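Local coordinates for protein putative TRAP PERIPLASMIC SOLUTE BINDING PROTEIN (Haemophilus influenzae, PDB 4PBQ) that binds L-gulonate and probably delivers it, or a related sugar acid, to a TRAP transporter as its periplasmic solute-binding protein, at residues T50-I61 against I246-A257. Numbering follows the deposited sequence.
Sequences TIENETNHKYEI and IPKEDQIIFEKA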
ATOM      1  N   THR A  50     -22.651   2.984   5.503  1.00 11.94           N
ATOM      2  CA  THR A  50     -23.459   1.809   5.188  1.00 11.88           C
ATOM      3  C   THR A  50     -23.682   0.960   6.426  1.00 13.94           C
ATOM      4  O   THR A  50     -24.806   0.566   6.740  1.00 14.23           O
ATOM      5  CB  THR A  50     -22.809   0.945   4.083  1.00 16.28           C
ATOM      6  OG1 THR A  50     -22.750   1.700   2.868  1.00 19.24           O
ATOM      7  CG2 THR A  50     -23.601  -0.347   3.857  1.00 19.97           C
ATOM      8  N   ILE A  51     -22.601   0.652   7.128  1.00 12.36           N
ATOM      9  CA  ILE A  51     -22.713  -0.210   8.292  1.00 10.58           C
ATOM     10  C   ILE A  51     -23.569   0.438   9.385  1.00 14.75           C
ATOM     11  O   ILE A  51     -24.488  -0.196   9.929  1.00 16.53           O
ATOM     12  CB  ILE A  51     -21.327  -0.576   8.830  1.00 10.13           C
ATOM     13  CG1 ILE A  51     -20.677  -1.605   7.897  1.00  9.96           C
ATOM     14  CG2 ILE A  51     -21.413  -1.165  10.229  1.00 12.60           C
ATOM     15  CD1 ILE A  51     -19.152  -1.769   8.107  1.00 11.01           C
ATOM     16  N   GLU A  52     -23.298   1.697   9.699  1.00 11.21           N
ATOM     17  CA  GLU A  52     -23.981   2.319  10.839  1.00 11.74           C
ATOM     18  C   GLU A  52     -25.477   2.466  10.529  1.00 14.48           C
ATOM     19  O   GLU A  52     -26.335   2.212  11.383  1.00 15.32           O
ATOM     20  CB  GLU A  52     -23.318   3.666  11.170  1.00 11.58           C
ATOM     21  CG  GLU A  52     -21.889   3.488  11.700  1.00 12.80           C
ATOM     22  CD  GLU A  52     -21.204   4.783  12.127  1.00 15.55           C
ATOM     23  OE1 GLU A  52     -21.745   5.887  11.894  1.00 16.72           O
ATOM     24  OE2 GLU A  52     -20.096   4.689  12.701  1.00 13.58           O
ATOM     25  N   ASN A  53     -25.805   2.852   9.306  1.00 14.41           N
ATOM     26  CA  ASN A  53     -27.222   2.978   8.943  1.00 13.92           C
ATOM     27  C   ASN A  53     -27.961   1.650   8.818  1.00 14.91           C
ATOM     28  O   ASN A  53     -29.069   1.489   9.326  1.00 17.82           O
ATOM     29  CB  ASN A  53     -27.380   3.759   7.643  1.00 14.08           C
ATOM     30  CG  ASN A  53     -27.135   5.241   7.817  1.00 25.55           C
ATOM     31  OD1 ASN A  53     -27.558   5.839   8.804  1.00 25.12           O
ATOM     32  ND2 ASN A  53     -26.472   5.848   6.840  1.00 21.92           N
ATOM     33  N   GLU A  54     -27.373   0.701   8.114  1.00 13.66           N
ATOM     34  CA  GLU A  54     -28.072  -0.526   7.788  1.00 14.08           C
ATOM     35  C   GLU A  54     -28.050  -1.581   8.901  1.00 19.92           C
ATOM     36  O   GLU A  54     -28.697  -2.620   8.781  1.00 18.23           O
ATOM     37  CB  GLU A  54     -27.554  -1.060   6.450  1.00 13.61           C
ATOM     38  CG  GLU A  54     -27.787  -0.039   5.342  1.00 19.63           C
ATOM     39  CD  GLU A  54     -27.413  -0.494   3.938  1.00 25.48           C
ATOM     40  OE1 GLU A  54     -27.348  -1.718   3.701  1.00 24.71           O
ATOM     41  OE2 GLU A  54     -27.197   0.403   3.074  1.00 24.72           O
ATOM     42  N   THR A  55     -27.335  -1.311   9.995  1.00 19.36           N
ATOM     43  CA  THR A  55     -27.409  -2.178  11.170  1.00 17.38           C
ATOM     44  C   THR A  55     -28.126  -1.493  12.329  1.00 18.06           C
ATOM     45  O   THR A  55     -27.932  -1.849  13.493  1.00 22.66           O
ATOM     46  CB  THR A  55     -26.017  -2.630  11.664  1.00 12.99           C
ATOM     47  OG1 THR A  55     -25.307  -1.521  12.252  1.00 15.45           O
ATOM     48  CG2 THR A  55     -25.216  -3.247  10.539  1.00 15.38           C
ATOM     49  N   ASN A  56     -28.959  -0.503  12.029  1.00 21.74           N
ATOM     50  CA  ASN A  56     -29.712   0.158  13.093  1.00 26.24           C
ATOM     51  C   ASN A  56     -28.753   0.685  14.164  1.00 27.12           C
ATOM     52  O   ASN A  56     -29.059   0.672  15.357  1.00 24.83           O
ATOM     53  CB  ASN A  56     -30.701  -0.838  13.711  1.00 22.15           C
ATOM     54  CG  ASN A  56     -31.630  -0.196  14.748  1.00 23.77           C
ATOM     55  OD1 ASN A  56     -31.913   1.001  14.693  1.00 30.93           O
ATOM     56  ND2 ASN A  56     -32.085  -1.003  15.711  1.00 26.90           N
ATOM     57  N   HIS A  57     -27.569   1.089  13.726  1.00 23.59           N
ATOM     58  CA  HIS A  57     -26.558   1.673  14.602  1.00 18.73           C
ATOM     59  C   HIS A  57     -26.028   0.732  15.707  1.00 21.48           C
ATOM     60  O   HIS A  57     -25.539   1.177  16.743  1.00 23.43           O
ATOM     61  CB  HIS A  57     -27.111   2.970  15.186  1.00 28.79           C
ATOM     62  CG  HIS A  57     -27.287   4.042  14.159  1.00 22.50           C
ATOM     63  ND1 HIS A  57     -28.471   4.243  13.479  1.00 38.94           N
ATOM     64  CD2 HIS A  57     -26.409   4.947  13.661  1.00 25.66           C
ATOM     65  CE1 HIS A  57     -28.321   5.240  12.626  1.00 33.27           C
ATOM     66  NE2 HIS A  57     -27.079   5.683  12.717  1.00 32.89           N
ATOM     67  N   LYS A  58     -26.074  -0.568  15.435  1.00 17.90           N
ATOM     68  CA  LYS A  58     -25.578  -1.603  16.352  1.00 16.36           C
ATOM     69  C   LYS A  58     -24.050  -1.640  16.366  1.00 14.86           C
ATOM     70  O   LYS A  58     -23.432  -2.128  17.328  1.00 15.06           O
ATOM     71  CB  LYS A  58     -26.088  -2.954  15.876  1.00 19.10           C
ATOM     72  CG  LYS A  58     -25.599  -4.147  16.668  1.00 25.01           C
ATOM     73  CD  LYS A  58     -26.267  -5.424  16.171  1.00 34.62           C
ATOM     74  CE  LYS A  58     -25.776  -6.659  16.918  1.00 40.95           C
ATOM     75  NZ  LYS A  58     -26.528  -7.882  16.476  1.00 46.05           N
ATOM     76  N   TYR A  59     -23.459  -1.165  15.273  1.00 12.20           N
ATOM     77  CA  TYR A  59     -22.002  -1.035  15.156  1.00 11.81           C
ATOM     78  C   TYR A  59     -21.661   0.409  14.876  1.00 12.77           C
ATOM     79  O   TYR A  59     -22.345   1.082  14.118  1.00 14.91           O
ATOM     80  CB  TYR A  59     -21.423  -1.920  14.026  1.00 12.48           C
ATOM     81  CG  TYR A  59     -21.806  -3.350  14.199  1.00 13.70           C
ATOM     82  CD1 TYR A  59     -23.013  -3.809  13.720  1.00 14.97           C
ATOM     83  CD2 TYR A  59     -20.991  -4.233  14.891  1.00 12.62           C
ATOM     84  CE1 TYR A  59     -23.415  -5.110  13.902  1.00 13.52           C
ATOM     85  CE2 TYR A  59     -21.388  -5.553  15.082  1.00 13.66           C
ATOM     86  CZ  TYR A  59     -22.601  -5.983  14.575  1.00 12.39           C
ATOM     87  OH  TYR A  59     -23.003  -7.294  14.763  1.00 16.42           O
ATOM     88  N   GLU A  60     -20.569   0.869  15.464  1.00 11.01           N
ATOM     89  CA  GLU A  60     -20.020   2.181  15.153  1.00 12.45           C
ATOM     90  C   GLU A  60     -18.617   1.976  14.645  1.00 12.95           C
ATOM     91  O   GLU A  60     -17.850   1.271  15.294  1.00 13.03           O
ATOM     92  CB  GLU A  60     -19.975   3.052  16.411  1.00 16.44           C
ATOM     93  CG  GLU A  60     -19.313   4.386  16.185  1.00 25.55           C
ATOM     94  CD  GLU A  60     -19.465   5.326  17.364  1.00 40.13           C
ATOM     95  OE1 GLU A  60     -18.547   5.382  18.208  1.00 41.15           O
ATOM     96  OE2 GLU A  60     -20.504   6.013  17.434  1.00 50.50           O
ATOM     97  N   ILE A  61     -18.309   2.535  13.475  1.00  8.99           N
ATOM     98  CA  ILE A  61     -16.986   2.397  12.876  1.00  8.18           C
ATOM     99  C   ILE A  61     -16.253   3.719  13.094  1.00 11.43           C
ATOM    100  O   ILE A  61     -16.520   4.701  12.391  1.00 13.76           O
ATOM    101  CB  ILE A  61     -17.064   2.093  11.373  1.00 12.55           C
ATOM    102  CG1 ILE A  61     -18.055   0.950  11.073  1.00 12.43           C
ATOM    103  CG2 ILE A  61     -15.659   1.803  10.830  1.00 12.60           C
ATOM    104  CD1 ILE A  61     -17.745  -0.404  11.726  1.00 15.78           C
ATOM    105  N   ILE A 246     -19.612 -11.326  15.271  1.00  9.92           N
ATOM    106  CA  ILE A 246     -20.611 -10.735  14.390  1.00 11.18           C
ATOM    107  C   ILE A 246     -21.343 -11.854  13.678  1.00 10.51           C
ATOM    108  O   ILE A 246     -20.743 -12.636  12.946  1.00 12.93           O
ATOM    109  CB  ILE A 246     -19.948  -9.802  13.377  1.00 10.99           C
ATOM    110  CG1 ILE A 246     -19.235  -8.654  14.094  1.00 12.69           C
ATOM    111  CG2 ILE A 246     -20.972  -9.246  12.399  1.00 14.32           C
ATOM    112  CD1 ILE A 246     -18.502  -7.729  13.161  1.00 15.12           C
ATOM    113  N   PRO A 247     -22.669 -11.915  13.842  1.00 10.48           N
ATOM    114  CA  PRO A 247     -23.381 -13.006  13.174  1.00 14.07           C
ATOM    115  C   PRO A 247     -23.363 -12.825  11.668  1.00 12.72           C
ATOM    116  O   PRO A 247     -23.212 -11.703  11.169  1.00 10.17           O
ATOM    117  CB  PRO A 247     -24.817 -12.890  13.706  1.00 17.44           C
ATOM    118  CG  PRO A 247     -24.929 -11.465  14.181  1.00 16.73           C
ATOM    119  CD  PRO A 247     -23.551 -11.093  14.680  1.00 13.55           C
ATOM    120  N   LYS A 248     -23.553 -13.921  10.947  1.00 13.11           N
ATOM    121  CA  LYS A 248     -23.521 -13.877   9.496  1.00 10.46           C
ATOM    122  C   LYS A 248     -24.466 -12.826   8.898  1.00 12.26           C
ATOM    123  O   LYS A 248     -24.123 -12.156   7.926  1.00 12.19           O
ATOM    124  CB  LYS A 248     -23.863 -15.236   8.927  1.00 11.15           C
ATOM    125  CG  LYS A 248     -23.808 -15.306   7.422  1.00 19.46           C
ATOM    126  CD  LYS A 248     -22.472 -15.855   6.976  1.00 32.16           C
ATOM    127  CE  LYS A 248     -22.413 -16.059   5.480  1.00 31.99           C
ATOM    128  NZ  LYS A 248     -20.995 -16.242   5.061  1.00 27.14           N
ATOM    129  N   GLU A 249     -25.654 -12.678   9.464  1.00 11.89           N
ATOM    130  CA  GLU A 249     -26.597 -11.683   8.933  1.00 14.78           C
ATOM    131  C   GLU A 249     -25.969 -10.298   8.903  1.00 12.54           C
ATOM    132  O   GLU A 249     -26.186  -9.520   7.959  1.00 18.48           O
ATOM    133  CB  GLU A 249     -27.846 -11.589   9.807  1.00 18.13           C
ATOM    134  CG  GLU A 249     -28.808 -12.705   9.712  1.00 28.86           C
ATOM    135  CD  GLU A 249     -30.131 -12.344  10.364  1.00 27.98           C
ATOM    136  OE1 GLU A 249     -30.144 -11.510  11.321  1.00 21.58           O
ATOM    137  OE2 GLU A 249     -31.151 -12.887   9.887  1.00 28.28           O
ATOM    138  N   ASP A 250     -25.210  -9.977   9.954  1.00 11.45           N
ATOM    139  CA  ASP A 250     -24.573  -8.663  10.057  1.00 10.58           C
ATOM    140  C   ASP A 250     -23.293  -8.611   9.199  1.00 12.54           C
ATOM    141  O   ASP A 250     -22.961  -7.569   8.639  1.00 12.33           O
ATOM    142  CB  ASP A 250     -24.241  -8.326  11.517  1.00 14.29           C
ATOM    143  CG  ASP A 250     -25.460  -7.983  12.350  1.00 22.72           C
ATOM    144  OD1 ASP A 250     -26.550  -7.755  11.782  1.00 21.46           O
ATOM    145  OD2 ASP A 250     -25.314  -7.917  13.595  1.00 20.95           O
ATOM    146  N   GLN A 251     -22.581  -9.741   9.107  1.00 12.75           N
ATOM    147  CA  GLN A 251     -21.384  -9.823   8.280  1.00 11.83           C
ATOM    148  C   GLN A 251     -21.694  -9.524   6.819  1.00 12.09           C
ATOM    149  O   GLN A 251     -20.882  -8.919   6.126  1.00 11.47           O
ATOM    150  CB  GLN A 251     -20.733 -11.199   8.388  1.00 11.10           C
ATOM    151  CG  GLN A 251     -19.998 -11.459   9.690  1.00 11.63           C
ATOM    152  CD  GLN A 251     -19.310 -12.807   9.686  1.00 13.30           C
ATOM    153  OE1 GLN A 251     -19.503 -13.612   8.767  1.00 11.24           O
ATOM    154  NE2 GLN A 251     -18.533 -13.083  10.731  1.00 11.96           N
ATOM    155  N   ILE A 252     -22.860  -9.955   6.350  1.00 11.99           N
ATOM    156  CA  ILE A 252     -23.296  -9.666   4.986  1.00 11.45           C
ATOM    157  C   ILE A 252     -23.392  -8.152   4.751  1.00 12.11           C
ATOM    158  O   ILE A 252     -23.035  -7.655   3.673  1.00 12.68           O
ATOM    159  CB  ILE A 252     -24.642 -10.347   4.710  1.00 15.80           C
ATOM    160  CG1 ILE A 252     -24.413 -11.842   4.502  1.00 18.52           C
ATOM    161  CG2 ILE A 252     -25.366  -9.736   3.479  1.00 16.51           C
ATOM    162  CD1 ILE A 252     -25.683 -12.681   4.687  1.00 26.03           C
ATOM    163  N   ILE A 253     -23.837  -7.418   5.774  1.00 11.89           N
ATOM    164  CA  ILE A 253     -23.898  -5.961   5.674  1.00 10.22           C
ATOM    165  C   ILE A 253     -22.485  -5.354   5.643  1.00 12.97           C
ATOM    166  O   ILE A 253     -22.227  -4.440   4.871  1.00 10.96           O
ATOM    167  CB  ILE A 253     -24.730  -5.361   6.809  1.00 10.61           C
ATOM    168  CG1 ILE A 253     -26.181  -5.854   6.661  1.00 17.32           C
ATOM    169  CG2 ILE A 253     -24.693  -3.848   6.745  1.00 14.69           C
ATOM    170  CD1 ILE A 253     -27.085  -5.467   7.801  1.00 30.00           C
ATOM    171  N   PHE A 254     -21.573  -5.864   6.470  1.00  9.53           N
ATOM    172  CA  PHE A 254     -20.173  -5.430   6.428  1.00  8.69           C
ATOM    173  C   PHE A 254     -19.588  -5.713   5.055  1.00  8.27           C
ATOM    174  O   PHE A 254     -18.838  -4.912   4.531  1.00  9.51           O
ATOM    175  CB  PHE A 254     -19.313  -6.152   7.478  1.00  9.97           C
ATOM    176  CG  PHE A 254     -19.356  -5.530   8.844  1.00  7.96           C
ATOM    177  CD1 PHE A 254     -20.521  -5.558   9.597  1.00  9.88           C
ATOM    178  CD2 PHE A 254     -18.225  -4.913   9.370  1.00  7.83           C
ATOM    179  CE1 PHE A 254     -20.567  -4.972  10.866  1.00 10.14           C
ATOM    180  CE2 PHE A 254     -18.234  -4.345  10.623  1.00 10.80           C
ATOM    181  CZ  PHE A 254     -19.421  -4.362  11.388  1.00  9.34           C
ATOM    182  N   GLU A 255     -19.916  -6.870   4.484  1.00  9.66           N
ATOM    183  CA  GLU A 255     -19.385  -7.235   3.161  1.00  8.13           C
ATOM    184  C   GLU A 255     -19.940  -6.336   2.049  1.00 11.48           C
ATOM    185  O   GLU A 255     -19.211  -5.966   1.128  1.00 11.83           O
ATOM    186  CB  GLU A 255     -19.646  -8.709   2.874  1.00 11.57           C
ATOM    187  CG  GLU A 255     -18.801  -9.618   3.758  1.00 15.02           C
ATOM    188  CD  GLU A 255     -19.418 -11.013   3.990  1.00 23.02           C
ATOM    189  OE1 GLU A 255     -20.539 -11.295   3.528  1.00 18.35           O
ATOM    190  OE2 GLU A 255     -18.764 -11.830   4.660  1.00 19.02           O
ATOM    191  N   LYS A 256     -21.220  -6.000   2.136  1.00 13.04           N
ATOM    192  CA  LYS A 256     -21.845  -5.040   1.210  1.00 11.91           C
ATOM    193  C   LYS A 256     -21.116  -3.702   1.287  1.00 11.35           C
ATOM    194  O   LYS A 256     -20.800  -3.075   0.285  1.00 11.25           O
ATOM    195  CB  LYS A 256     -23.329  -4.847   1.580  1.00 10.33           C
ATOM    196  CG  LYS A 256     -24.073  -3.791   0.737  1.00 13.77           C
ATOM    197  CD  LYS A 256     -25.536  -3.575   1.226  1.00 16.79           C
ATOM    198  CE  LYS A 256     -26.273  -2.523   0.414  1.00 25.20           C
ATOM    199  NZ  LYS A 256     -27.714  -2.422   0.786  1.00 30.04           N
ATOM    200  N   ALA A 257     -20.857  -3.259   2.505  1.00 10.83           N
ATOM    201  CA  ALA A 257     -20.186  -1.987   2.713  1.00  8.60           C
ATOM    202  C   ALA A 257     -18.743  -2.041   2.162  1.00  8.92           C
ATOM    203  O   ALA A 257     -18.239  -1.065   1.605  1.00 10.28           O
ATOM    204  CB  ALA A 257     -20.213  -1.638   4.175  1.00  9.91           C
TER
HETATM  205  O   HOH W   1     -28.017  -8.576  14.108  1.00 37.45           O
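Y59 and F254 meet as a T-shaped aromatic pair where the long helix 248-281 of this TRAP solute-binding fold packs on a helix-turn-strand unit formed by helix 38-54 and strand 59-64. The CZ/CE1 edge of F254 points into the face of Y59, with ring centroids 5.1 Å apart and planes perpendicular. One face of F254 receives I51 CD1 in a CH-pi contact, 3.8 Å from the ring centroid; with chi2 near 164°, the extended isoleucine branch carries this methyl over the ring. Short residues suit the closer approach of the helices: T50 CG2 lies 3.6 Å from A257 CB. Nearer the N-terminus of helix 248-281 than A257, I253 lays CG2 and CD1 against T55 CG2.

At the rim of the Y59 ring, its hydroxyl donates to D250 OD2 at 2.7 Å, on the anti side and 24° out of the carboxylate plane. K58, extended throughout its chain, brings NZ to the same oxygen at 3.1 Å, nearly along the C-O direction. Two donors thus hold one oxygen, and the lysine charge would probably stabilise the carboxylate anion. At the exposed flank K256 NZ donates to E54 OE1 at 3.0 Å, on its syn side, the two extended chains crossing at about a right angle.

Farther out, strand 59-64 pairs in parallel with strand 25-30, which Y59, I61 and F254 all touch, so F254 ties helix 248-281 to that sheet. A Schellman motif with N56 as its C-prime residue ends helix 38-54, and a type I' turn from T55 to K58 leads into the strand. Within that turn, T55 OG1 reaches back to donate to I51 O at 2.8 Å.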